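Local coordinates for cupin domain-containing protein (Rhodopseudomonas palustris, PDB 3LAG), which is of unknown function but belongs to the cupin family and binds a nickel ion, with calcium also found at a separate site, at residues Val17-Trp22 against Leu90-Lys95. Sequence-based numbering, arbitrary orientation.
Sequences VRVTEW and LEIELK
Strand 17-22 runs antiparallel to strand 90-94 (162°), with Lys95 beyond its end, joined by two hydrogen-bonded pairs, Arg18 with Glu93 and Thr20 with Glu91, whose four N-H...O bonds are all close to straight. One face carries Val17, Val19, Glu21, Leu90, Ile92 and Leu94. Val17 CG1 lies between its backbone N and carbonyl carbon, which puts CG2 anti to N and 3.5 Å from Ile92 CG2 in the modelled conformer of the isoleucine. Val19 straddles two neighbours: CG1 meets Leu90 CD2 at 4.0 Å, while CG2 runs alongside Ile92 CG1 of that conformer. Leu90 CD1 packs across the aliphatic part of Glu21, whose carboxylate, in the modelled conformer, turns to Arg23.

The other face is polar and water-bridged. One water, 2.7 Å from Thr20 OG1, also reaches the backbone O of Glu91 and Glu93 OE1, tying both strands together. A second accepts a hydrogen bond from the indole N-H of Trp22 (NE1, 2.9 Å), in the ring plane, and donates to Glu91 OE2 (2.6 Å). Thr20 CG2 sits over one face of that indole, toward its rim. Arg18 and Lys95 both form salt bridges with Asp13.

This pairing places strand 17-24 between 4-13 and 87-94 in the cupin beta fold. Glu91 faces the nickel site of His33, His35 and His77, whereas Val17 and Leu90 pack on Leu94 and Val42, respectively, of the second subunit.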
loop_
_atom_site.group_PDB
_atom_site.type_symbol
_atom_site.label_atom_id
_atom_site.label_comp_id
_atom_site.label_asym_id
_atom_site.label_seq_id
_atom_site.Cartn_x
_atom_site.Cartn_y
_atom_site.Cartn_z
ATOM N N VAL B 17 -11.582 -2.026 -6.091
ATOM C CA VAL B 17 -10.181 -1.697 -6.119
ATOM C C VAL B 17 -9.352 -2.741 -6.859
ATOM O O VAL B 17 -9.708 -3.913 -6.913
ATOM C CB VAL B 17 -9.676 -1.564 -4.649
ATOM C CG1 VAL B 17 -9.697 -2.910 -3.929
ATOM C CG2 VAL B 17 -8.295 -0.951 -4.581
ATOM N N ARG B 18 -8.244 -2.291 -7.433
ATOM C CA ARG B 18 -7.214 -3.187 -7.938
ATOM C C ARG B 18 -5.863 -2.799 -7.361
ATOM O O ARG B 18 -5.477 -1.629 -7.423
ATOM C CB ARG B 18 -7.125 -3.119 -9.453
ATOM C CG ARG B 18 -6.066 -4.055 -10.023
ATOM C CD ARG B 18 -6.085 -4.039 -11.522
ATOM N NE ARG B 18 -7.190 -4.846 -12.020
ATOM C CZ ARG B 18 -7.317 -5.249 -13.279
ATOM N NH1 ARG B 18 -6.406 -4.913 -14.183
ATOM N NH2 ARG B 18 -8.357 -5.990 -13.635
ATOM N N VAL B 19 -5.146 -3.783 -6.830
ATOM C CA VAL B 19 -3.819 -3.582 -6.260
ATOM C C VAL B 19 -2.808 -4.373 -7.076
ATOM O O VAL B 19 -2.915 -5.592 -7.170
ATOM C CB VAL B 19 -3.763 -4.019 -4.788
ATOM C CG1 VAL B 19 -2.382 -3.758 -4.244
ATOM C CG2 VAL B 19 -4.802 -3.266 -3.966
ATOM N N THR B 20 -1.858 -3.662 -7.680
ATOM C CA THR B 20 -0.816 -4.269 -8.500
ATOM C C THR B 20 0.555 -3.969 -7.937
ATOM O O THR B 20 0.887 -2.815 -7.661
ATOM C CB THR B 20 -0.853 -3.735 -9.945
ATOM O OG1 THR B 20 -2.172 -3.903 -10.475
ATOM C CG2 THR B 20 0.138 -4.473 -10.838
ATOM N N GLU B 21 1.344 -5.022 -7.768
ATOM C CA GLU B 21 2.744 -4.887 -7.401
ATOM C C GLU B 21 3.588 -4.746 -8.661
ATOM O O GLU B 21 3.550 -5.610 -9.541
ATOM C CB GLU B 21 3.201 -6.111 -6.612
ATOM C CG GLU B 21 4.659 -6.083 -6.217
ATOM C CD GLU B 21 5.058 -7.339 -5.474
ATOM O OE1 GLU B 21 4.228 -8.272 -5.400
ATOM O OE2 GLU B 21 6.190 -7.396 -4.955
ATOM N N TRP B 22 4.345 -3.653 -8.737
ATOM C CA TRP B 22 5.253 -3.402 -9.851
ATOM C C TRP B 22 6.690 -3.603 -9.412
ATOM O O TRP B 22 7.110 -3.081 -8.382
ATOM C CB TRP B 22 5.071 -1.977 -10.399
ATOM C CG TRP B 22 3.796 -1.825 -11.163
ATOM C CD1 TRP B 22 2.592 -1.373 -10.691
ATOM C CD2 TRP B 22 3.584 -2.161 -12.537
ATOM N NE1 TRP B 22 1.645 -1.402 -11.692
ATOM C CE2 TRP B 22 2.233 -1.873 -12.837
ATOM C CE3 TRP B 22 4.409 -2.668 -13.548
ATOM C CZ2 TRP B 22 1.688 -2.086 -14.101
ATOM C CZ3 TRP B 22 3.866 -2.875 -14.808
ATOM C CH2 TRP B 22 2.518 -2.582 -15.073
ATOM N N LEU B 90 3.622 -0.631 -4.986
ATOM C CA LEU B 90 2.258 -1.059 -5.231
ATOM C C LEU B 90 1.469 0.120 -5.769
ATOM O O LEU B 90 1.668 1.269 -5.369
ATOM C CB LEU B 90 1.603 -1.623 -3.959
ATOM C CG LEU B 90 1.850 -3.115 -3.682
ATOM C CD1 LEU B 90 3.320 -3.473 -3.613
ATOM C CD2 LEU B 90 1.131 -3.544 -2.406
ATOM N N GLU B 91 0.597 -0.173 -6.716
ATOM C CA GLU B 91 -0.313 0.813 -7.245
ATOM C C GLU B 91 -1.730 0.352 -6.964
ATOM O O GLU B 91 -2.124 -0.764 -7.317
ATOM C CB GLU B 91 -0.097 0.937 -8.730
ATOM C CG GLU B 91 -0.316 2.326 -9.227
ATOM C CD GLU B 91 0.384 2.562 -10.528
ATOM O OE1 GLU B 91 1.404 3.289 -10.537
ATOM O OE2 GLU B 91 -0.086 2.000 -11.530
ATOM N N ILE B 92 -2.490 1.233 -6.329
ATOM C CA ILE B 92 -3.837 0.927 -5.883
ATOM C C ILE B 92 -4.806 1.799 -6.677
ATOM O O ILE B 92 -4.833 3.015 -6.506
ATOM C CB ILE B 92 -3.986 1.173 -4.362
ATOM C CG1 ILE B 92 -2.970 0.329 -3.576
ATOM C CG2 ILE B 92 -5.398 0.856 -3.903
ATOM C CD1 ILE B 92 -1.667 1.035 -3.255
ATOM N N GLU B 93 -5.564 1.173 -7.571
ATOM C CA GLU B 93 -6.463 1.877 -8.474
ATOM C C GLU B 93 -7.893 1.717 -7.993
ATOM O O GLU B 93 -8.316 0.620 -7.636
ATOM C CB GLU B 93 -6.332 1.311 -9.885
ATOM C CG GLU B 93 -4.976 1.514 -10.514
ATOM C CD GLU B 93 -4.895 0.852 -11.865
ATOM O OE1 GLU B 93 -4.702 -0.384 -11.905
ATOM O OE2 GLU B 93 -5.036 1.558 -12.885
ATOM N N LEU B 94 -8.643 2.823 -7.990
ATOM C CA LEU B 94 -10.032 2.810 -7.516
ATOM C C LEU B 94 -11.010 2.688 -8.684
ATOM O O LEU B 94 -10.872 3.393 -9.700
ATOM C CB LEU B 94 -10.364 4.065 -6.700
ATOM C CG LEU B 94 -9.592 4.238 -5.392
ATOM C CD1 LEU B 94 -9.477 2.895 -4.668
ATOM C CD2 LEU B 94 -8.203 4.848 -5.633
ATOM N N LYS B 95 -11.996 1.806 -8.540
ATOM C CA LYS B 95 -12.995 1.589 -9.583
ATOM C C LYS B 95 -14.236 2.411 -9.311
ATOM O O LYS B 95 -14.471 2.818 -8.189
ATOM C CB LYS B 95 -13.367 0.116 -9.665
ATOM C CG LYS B 95 -12.149 -0.734 -9.885
ATOM C CD LYS B 95 -12.516 -2.139 -10.201
ATOM C CE LYS B 95 -11.261 -2.938 -10.427
ATOM N NZ LYS B 95 -11.628 -4.323 -10.736
HETATM O O HOH W 1 -3.488 -1.598 -9.911
HETATM O O HOH W 2 -1.060 -0.416 -11.589
#